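Local structure of FAD dependent oxidoreductase domain-containing protein (Deinococcus radiodurans R1, 3C4N) at residues Gly236-Leu239 and Val240-Leu244; Glu196-Gly200 and Gly201-His205; Ala49-Ala52 and Phe53-Gln57. The protein is of unknown function but binds ADP and is probably an FAD-dependent oxidoreductase. One frame throughout, in Å; residues are numbered along the deposited sequence.

All three contacts belong to the nucleotide-binding part of the protein; bound ADP is touched by interaction 1 and lies near the other two. Interactions 1 and 2 adjoin, with centres 11 Å apart: the helix 236-244 lies against the hairpin of 194-198 and 201-205 through L197, whose CD1 is 3.6 Å from V240 CG1 and 3.9 Å from L244 CD1. L239 belongs to the ADP pocket, its side chain about 4 Å from the ligand, while that of E196 in interaction 2 is about 7 Å away. Interaction 3, on the helix 46-58, touches neither; its nearest atoms are about 13 Å from each of the others, yet the side chain of A49 is also about 7 Å from ADP.

Interaction 1. Residues Gly236-Leu239 and Val240-Leu244; sequences GPAL and VEQGL
V240 folds its methyl CG2 back onto P237 O, 2.9 Å away, a tight approach within one short helix, 236-244; V240, L239 and A238 make up most of this contact between successive turns. The other methyl, CG1, lies 3.8 Å from G236 O. With chi1 of V240 at -58° CG1 stands anti to the carbonyl carbon, and CG2 is left between the backbone N and that carbon, directed at the oxygens of the first turn. On its outer side V240 faces the hairpin strand 194-198.

L239 turns its branch to the same strand and to V230, and also touches the bound ADP; it is a residue of the nucleotide pocket. Its carbonyl oxygen receives a weak bond from G243 N, with L239 O and G243 N 3.0 Å apart. G243 suits that spot, since a side chain would run into L239 O.

A238 O is gripped twice. The bond from Q242 N to A238 O is 2.8 Å long and almost straight (170° at the hydrogen). A weak, sharply bent bond reaches A238 O from E241 N as well. That amide is shared with P237 O, and the carboxylate of E241 leads away to H247. Q242 runs extended beyond CG alongside A238, bringing its amide oxygen OE1 to 3.8 Å from A238 CB.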
loop_
_atom_site.group_PDB
_atom_site.type_symbol
_atom_site.label_atom_id
_atom_site.label_comp_id
_atom_site.label_asym_id
_atom_site.label_seq_id
_atom_site.Cartn_x
_atom_site.Cartn_y
_atom_site.Cartn_z
ATOM N N GLY A 236 4.385 -21.242 0.316
ATOM C CA GLY A 236 3.080 -21.616 -0.215
ATOM C C GLY A 236 2.660 -23.041 0.095
ATOM O O GLY A 236 1.535 -23.264 0.526
ATOM N N PRO A 237 3.532 -24.036 -0.135
ATOM C CA PRO A 237 3.192 -25.435 0.147
ATOM C C PRO A 237 2.756 -25.691 1.597
ATOM O O PRO A 237 1.738 -26.331 1.839
ATOM C CB PRO A 237 4.475 -26.171 -0.217
ATOM C CG PRO A 237 4.950 -25.377 -1.411
ATOM C CD PRO A 237 4.775 -23.950 -0.922
ATOM N N ALA A 238 3.518 -25.192 2.560
ATOM C CA ALA A 238 3.163 -25.389 3.959
ATOM C C ALA A 238 1.863 -24.677 4.302
ATOM O O ALA A 238 1.022 -25.219 5.021
ATOM C CB ALA A 238 4.288 -24.893 4.870
ATOM N N LEU A 239 1.705 -23.456 3.802
ATOM C CA LEU A 239 0.500 -22.682 4.060
ATOM C C LEU A 239 -0.752 -23.533 3.887
ATOM O O LEU A 239 -1.566 -23.648 4.806
ATOM C CB LEU A 239 0.415 -21.492 3.112
ATOM C CG LEU A 239 -0.759 -20.564 3.413
ATOM C CD1 LEU A 239 -0.508 -19.854 4.747
ATOM C CD2 LEU A 239 -0.905 -19.537 2.299
ATOM N N VAL A 240 -0.892 -24.128 2.702
ATOM C CA VAL A 240 -2.042 -24.962 2.374
ATOM C C VAL A 240 -2.078 -26.276 3.146
ATOM O O VAL A 240 -3.144 -26.851 3.362
ATOM C CB VAL A 240 -2.078 -25.285 0.876
ATOM C CG1 VAL A 240 -2.116 -24.005 0.072
ATOM C CG2 VAL A 240 -0.878 -26.123 0.509
ATOM N N GLU A 241 -0.909 -26.747 3.555
ATOM C CA GLU A 241 -0.806 -27.988 4.305
ATOM C C GLU A 241 -1.322 -27.793 5.724
ATOM O O GLU A 241 -2.219 -28.495 6.158
ATOM C CB GLU A 241 0.654 -28.446 4.337
ATOM C CG GLU A 241 0.964 -29.536 5.354
ATOM C CD GLU A 241 0.295 -30.857 5.028
ATOM O OE1 GLU A 241 0.409 -31.298 3.863
ATOM O OE2 GLU A 241 -0.331 -31.460 5.937
ATOM N N GLN A 242 -0.767 -26.822 6.436
ATOM C CA GLN A 242 -1.177 -26.594 7.806
ATOM C C GLN A 242 -2.552 -25.942 7.913
ATOM O O GLN A 242 -3.186 -25.984 8.968
ATOM C CB GLN A 242 -0.117 -25.753 8.525
ATOM C CG GLN A 242 1.317 -26.291 8.333
ATOM C CD GLN A 242 2.394 -25.378 8.924
ATOM O OE1 GLN A 242 3.573 -25.464 8.557
ATOM N NE2 GLN A 242 1.995 -24.506 9.844
ATOM N N GLY A 243 -3.026 -25.362 6.814
ATOM C CA GLY A 243 -4.320 -24.703 6.830
ATOM C C GLY A 243 -5.486 -25.533 6.326
ATOM O O GLY A 243 -6.590 -25.446 6.867
ATOM N N LEU A 244 -5.246 -26.345 5.300
ATOM C CA LEU A 244 -6.299 -27.169 4.708
ATOM C C LEU A 244 -5.945 -28.653 4.545
ATOM O O LEU A 244 -6.693 -29.398 3.914
ATOM C CB LEU A 244 -6.688 -26.585 3.338
ATOM C CG LEU A 244 -7.351 -25.200 3.331
ATOM C CD1 LEU A 244 -7.227 -24.537 1.965
ATOM C CD2 LEU A 244 -8.803 -25.348 3.724
#

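Interaction 2. Residues Glu196-Gly200 and Gly201-His205; sequences ELVPG and GVRLH
E196 and R203 face each other as a hydrogen-bonded pair in a beta hairpin, strand 194-198 returning as 201-205 through a type II turn from V198 to G201. E196 N donates to R203 O at 2.9 Å, and R203 N returns a bond to E196 O at 2.8 Å. From this pair the glutamate side chain can be followed outward. CB sits 3.6 Å from H205 CE1. CG stands anti to the backbone N (chi1 175°), and the extended chain carries the carboxylate out alongside R203, with both side chains pointing the same way.

CD lies at the edge of the guanidinium and in its plane, although the two flat groups are turned 56° apart. OE2 makes a weak salt bridge to R203 NE at 3.5 Å. The other oxygen, OE1, lies against the methylene of the arginine, 3.2 Å from R203 CD. OE1 also meets the H205 ring at its edge, 3.0 Å from H205 CE1, with carboxylate and ring planes only 19° apart; H205 ND1 itself makes a weak bond to R194 O. The methyl CG1 of V198 meets the same guanidinium on an oblique line.

At the turn G200 has a positive phi, which would jam a side chain against the carbonyl of P199. On the other face, beside L197, V202 CG1 comes to 3.5 Å from E196 O.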
loop_
_atom_site.group_PDB
_atom_site.type_symbol
_atom_site.label_atom_id
_atom_site.label_comp_id
_atom_site.label_asym_id
_atom_site.label_seq_id
_atom_site.Cartn_x
_atom_site.Cartn_y
_atom_site.Cartn_z
ATOM N N GLU A 196 -3.826 -16.917 6.965
ATOM C CA GLU A 196 -3.964 -18.313 7.355
ATOM C C GLU A 196 -5.194 -18.819 6.613
ATOM O O GLU A 196 -6.261 -18.207 6.698
ATOM C CB GLU A 196 -4.209 -18.411 8.851
ATOM C CG GLU A 196 -4.480 -19.812 9.341
ATOM C CD GLU A 196 -5.123 -19.827 10.711
ATOM O OE1 GLU A 196 -4.724 -19.004 11.562
ATOM O OE2 GLU A 196 -6.021 -20.666 10.941
ATOM N N LEU A 197 -5.054 -19.928 5.892
ATOM C CA LEU A 197 -6.174 -20.470 5.134
ATOM C C LEU A 197 -7.177 -21.243 5.985
ATOM O O LEU A 197 -6.815 -22.141 6.738
ATOM C CB LEU A 197 -5.670 -21.373 4.000
ATOM C CG LEU A 197 -4.823 -20.751 2.885
ATOM C CD1 LEU A 197 -4.389 -21.851 1.937
ATOM C CD2 LEU A 197 -5.606 -19.698 2.128
ATOM N N VAL A 198 -8.444 -20.876 5.867
ATOM C CA VAL A 198 -9.487 -21.563 6.605
ATOM C C VAL A 198 -10.553 -21.996 5.606
ATOM O O VAL A 198 -10.673 -21.434 4.514
ATOM C CB VAL A 198 -10.143 -20.651 7.689
ATOM C CG1 VAL A 198 -9.126 -20.293 8.749
ATOM C CG2 VAL A 198 -10.725 -19.390 7.047
ATOM N N PRO A 199 -11.342 -23.011 5.962
ATOM C CA PRO A 199 -12.381 -23.466 5.043
ATOM C C PRO A 199 -13.294 -22.318 4.652
ATOM O O PRO A 199 -13.987 -21.747 5.496
ATOM C CB PRO A 199 -13.096 -24.548 5.845
ATOM C CG PRO A 199 -12.904 -24.090 7.272
ATOM C CD PRO A 199 -11.451 -23.694 7.259
ATOM N N GLY A 200 -13.255 -21.956 3.371
ATOM C CA GLY A 200 -14.105 -20.881 2.869
ATOM C C GLY A 200 -13.472 -19.510 2.674
ATOM O O GLY A 200 -13.816 -18.780 1.736
ATOM N N GLY A 201 -12.545 -19.149 3.555
ATOM C CA GLY A 201 -11.910 -17.850 3.442
ATOM C C GLY A 201 -10.503 -17.762 4.004
ATOM O O GLY A 201 -9.717 -18.713 3.940
ATOM N N VAL A 202 -10.184 -16.605 4.566
ATOM C CA VAL A 202 -8.867 -16.382 5.124
ATOM C C VAL A 202 -8.965 -15.763 6.509
ATOM O O VAL A 202 -9.946 -15.096 6.833
ATOM C CB VAL A 202 -8.054 -15.451 4.201
ATOM C CG1 VAL A 202 -6.618 -15.367 4.666
ATOM C CG2 VAL A 202 -8.132 -15.960 2.767
ATOM N N ARG A 203 -7.959 -16.025 7.334
ATOM C CA ARG A 203 -7.898 -15.470 8.677
ATOM C C ARG A 203 -6.677 -14.566 8.656
ATOM O O ARG A 203 -5.577 -15.001 8.327
ATOM C CB ARG A 203 -7.727 -16.577 9.717
ATOM C CG ARG A 203 -7.613 -16.067 11.149
ATOM C CD ARG A 203 -7.321 -17.204 12.132
ATOM N NE ARG A 203 -8.302 -18.286 12.049
ATOM C CZ ARG A 203 -9.600 -18.149 12.302
ATOM N NH1 ARG A 203 -10.088 -16.966 12.662
ATOM N NH2 ARG A 203 -10.408 -19.197 12.194
ATOM N N LEU A 204 -6.884 -13.301 8.999
ATOM C CA LEU A 204 -5.820 -12.308 8.991
ATOM C C LEU A 204 -5.302 -11.970 10.379
ATOM O O LEU A 204 -6.067 -11.555 11.248
ATOM C CB LEU A 204 -6.340 -11.039 8.330
ATOM C CG LEU A 204 -7.014 -11.290 6.987
ATOM C CD1 LEU A 204 -7.745 -10.043 6.544
ATOM C CD2 LEU A 204 -5.970 -11.725 5.962
ATOM N N HIS A 205 -3.998 -12.129 10.576
ATOM C CA HIS A 205 -3.378 -11.812 11.858
ATOM C C HIS A 205 -2.558 -10.532 11.727
ATOM O O HIS A 205 -1.872 -10.344 10.726
ATOM C CB HIS A 205 -2.467 -12.955 12.315
ATOM C CG HIS A 205 -3.161 -14.276 12.396
ATOM N ND1 HIS A 205 -3.480 -15.016 11.277
ATOM C CD2 HIS A 205 -3.660 -14.959 13.453
ATOM C CE1 HIS A 205 -4.148 -16.095 11.641
ATOM N NE2 HIS A 205 -4.274 -16.084 12.955
#

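Interaction 3. Residues Ala49-Ala52 and Phe53-Gln57; sequences AACA and FYLRQ
The carbonyl of A50 lies by the rings of both F53 and Y54, but differently. A50 O is at the edge of the F53 ring, near its plane, and touches this residue through F53 CB, at 3.4 Å; it meets the Y54 ring obliquely, 3.0 Å from Y54 CD2. C51 N also stands at an oblique angle to the tyrosine, and A50 CB packs 4.1 Å from Y54 CE2. Beyond the helix H388 meets the Y54 ring edge-to-face, and the phenol OH is hydrogen-bonded to Q105 NE2.

With CG of Y54 beside its backbone N (chi1 -65°), the ring is brought back over the preceding turn, where Y54 N donates to that same A50 O at 2.9 Å. An alanine in place of Y54 is likely to open a gap beside A50 and H388 and leave Q105 without its phenol partner.

These residues are on helix 46-58, which joins strands 36-42 and 64-67 as a beta-alpha-beta unit; a GxGxxG pattern runs from the turn after strand 36-42 into the start of the helix, consistent with a Rossmann-type dinucleotide-binding fold. A52 packs on L64 and L66 of strand 64-67. On the flank facing helix 379-398, C51 touches L390, and its SG stands 4.1 Å from L55 CD1. R56 bends at chi2 and chi3, sending its guanidinium to Q185 O, while its methylene CG presses to 3.0 Å from A52 O.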
loop_
_atom_site.group_PDB
_atom_site.type_symbol
_atom_site.label_atom_id
_atom_site.label_comp_id
_atom_site.label_asym_id
_atom_site.label_seq_id
_atom_site.Cartn_x
_atom_site.Cartn_y
_atom_site.Cartn_z
ATOM N N ALA A 49 2.239 -10.256 -6.786
ATOM C CA ALA A 49 2.075 -8.894 -7.251
ATOM C C ALA A 49 1.728 -8.879 -8.736
ATOM O O ALA A 49 0.883 -8.101 -9.161
ATOM C CB ALA A 49 3.354 -8.096 -7.001
ATOM N N ALA A 50 2.381 -9.720 -9.532
ATOM C CA ALA A 50 2.094 -9.741 -10.970
ATOM C C ALA A 50 0.697 -10.277 -11.243
ATOM O O ALA A 50 -0.035 -9.739 -12.076
ATOM C CB ALA A 50 3.118 -10.589 -11.704
ATOM N N CYS A 51 0.339 -11.339 -10.527
ATOM C CA CYS A 51 -0.967 -11.964 -10.679
ATOM C C CYS A 51 -2.069 -10.977 -10.299
ATOM O O CYS A 51 -3.077 -10.883 -10.996
ATOM C CB CYS A 51 -1.046 -13.225 -9.815
ATOM S SG CYS A 51 -2.394 -14.335 -10.256
ATOM N N ALA A 52 -1.873 -10.235 -9.207
ATOM C CA ALA A 52 -2.876 -9.254 -8.770
ATOM C C ALA A 52 -3.020 -8.160 -9.819
ATOM O O ALA A 52 -4.118 -7.660 -10.061
ATOM C CB ALA A 52 -2.494 -8.648 -7.424
ATOM N N PHE A 53 -1.906 -7.799 -10.447
ATOM C CA PHE A 53 -1.938 -6.782 -11.487
ATOM C C PHE A 53 -2.752 -7.279 -12.695
ATOM O O PHE A 53 -3.682 -6.603 -13.138
ATOM C CB PHE A 53 -0.519 -6.427 -11.918
ATOM C CG PHE A 53 -0.462 -5.572 -13.137
ATOM C CD1 PHE A 53 -0.974 -4.284 -13.122
ATOM C CD2 PHE A 53 0.095 -6.060 -14.310
ATOM C CE1 PHE A 53 -0.932 -3.481 -14.269
ATOM C CE2 PHE A 53 0.144 -5.274 -15.463
ATOM C CZ PHE A 53 -0.369 -3.981 -15.443
ATOM N N TYR A 54 -2.425 -8.467 -13.201
ATOM C CA TYR A 54 -3.129 -9.005 -14.357
ATOM C C TYR A 54 -4.613 -9.232 -14.071
ATOM O O TYR A 54 -5.447 -9.072 -14.959
ATOM C CB TYR A 54 -2.490 -10.310 -14.836
ATOM C CG TYR A 54 -1.091 -10.145 -15.372
ATOM C CD1 TYR A 54 -0.813 -9.225 -16.386
ATOM C CD2 TYR A 54 -0.043 -10.906 -14.865
ATOM C CE1 TYR A 54 0.483 -9.067 -16.880
ATOM C CE2 TYR A 54 1.250 -10.762 -15.346
ATOM C CZ TYR A 54 1.518 -9.847 -16.351
ATOM O OH TYR A 54 2.814 -9.711 -16.815
ATOM N N LEU A 55 -4.947 -9.601 -12.838
ATOM C CA LEU A 55 -6.341 -9.804 -12.496
ATOM C C LEU A 55 -7.095 -8.478 -12.471
ATOM O O LEU A 55 -8.279 -8.432 -12.812
ATOM C CB LEU A 55 -6.479 -10.513 -11.149
ATOM C CG LEU A 55 -6.237 -12.020 -11.226
ATOM C CD1 LEU A 55 -6.108 -12.588 -9.813
ATOM C CD2 LEU A 55 -7.396 -12.685 -11.985
ATOM N N ARG A 56 -6.419 -7.398 -12.085
ATOM C CA ARG A 56 -7.075 -6.090 -12.045
ATOM C C ARG A 56 -7.407 -5.614 -13.450
ATOM O O ARG A 56 -8.357 -4.858 -13.645
ATOM C CB ARG A 56 -6.201 -5.030 -11.356
ATOM C CG ARG A 56 -5.972 -5.251 -9.859
ATOM C CD ARG A 56 -7.275 -5.441 -9.112
ATOM N NE ARG A 56 -8.179 -4.307 -9.269
ATOM C CZ ARG A 56 -9.462 -4.336 -8.926
ATOM N NH1 ARG A 56 -9.991 -5.436 -8.414
ATOM N NH2 ARG A 56 -10.226 -3.269 -9.091
ATOM N N GLN A 57 -6.622 -6.047 -14.431
ATOM C CA GLN A 57 -6.888 -5.641 -15.800
ATOM C C GLN A 57 -7.804 -6.616 -16.529
ATOM O O GLN A 57 -8.558 -6.216 -17.418
ATOM C CB GLN A 57 -5.580 -5.461 -16.564
ATOM C CG GLN A 57 -4.755 -4.322 -16.019
ATOM C CD GLN A 57 -3.620 -3.943 -16.930
ATOM O OE1 GLN A 57 -2.888 -4.809 -17.415
ATOM N NE2 GLN A 57 -3.454 -2.642 -17.166
#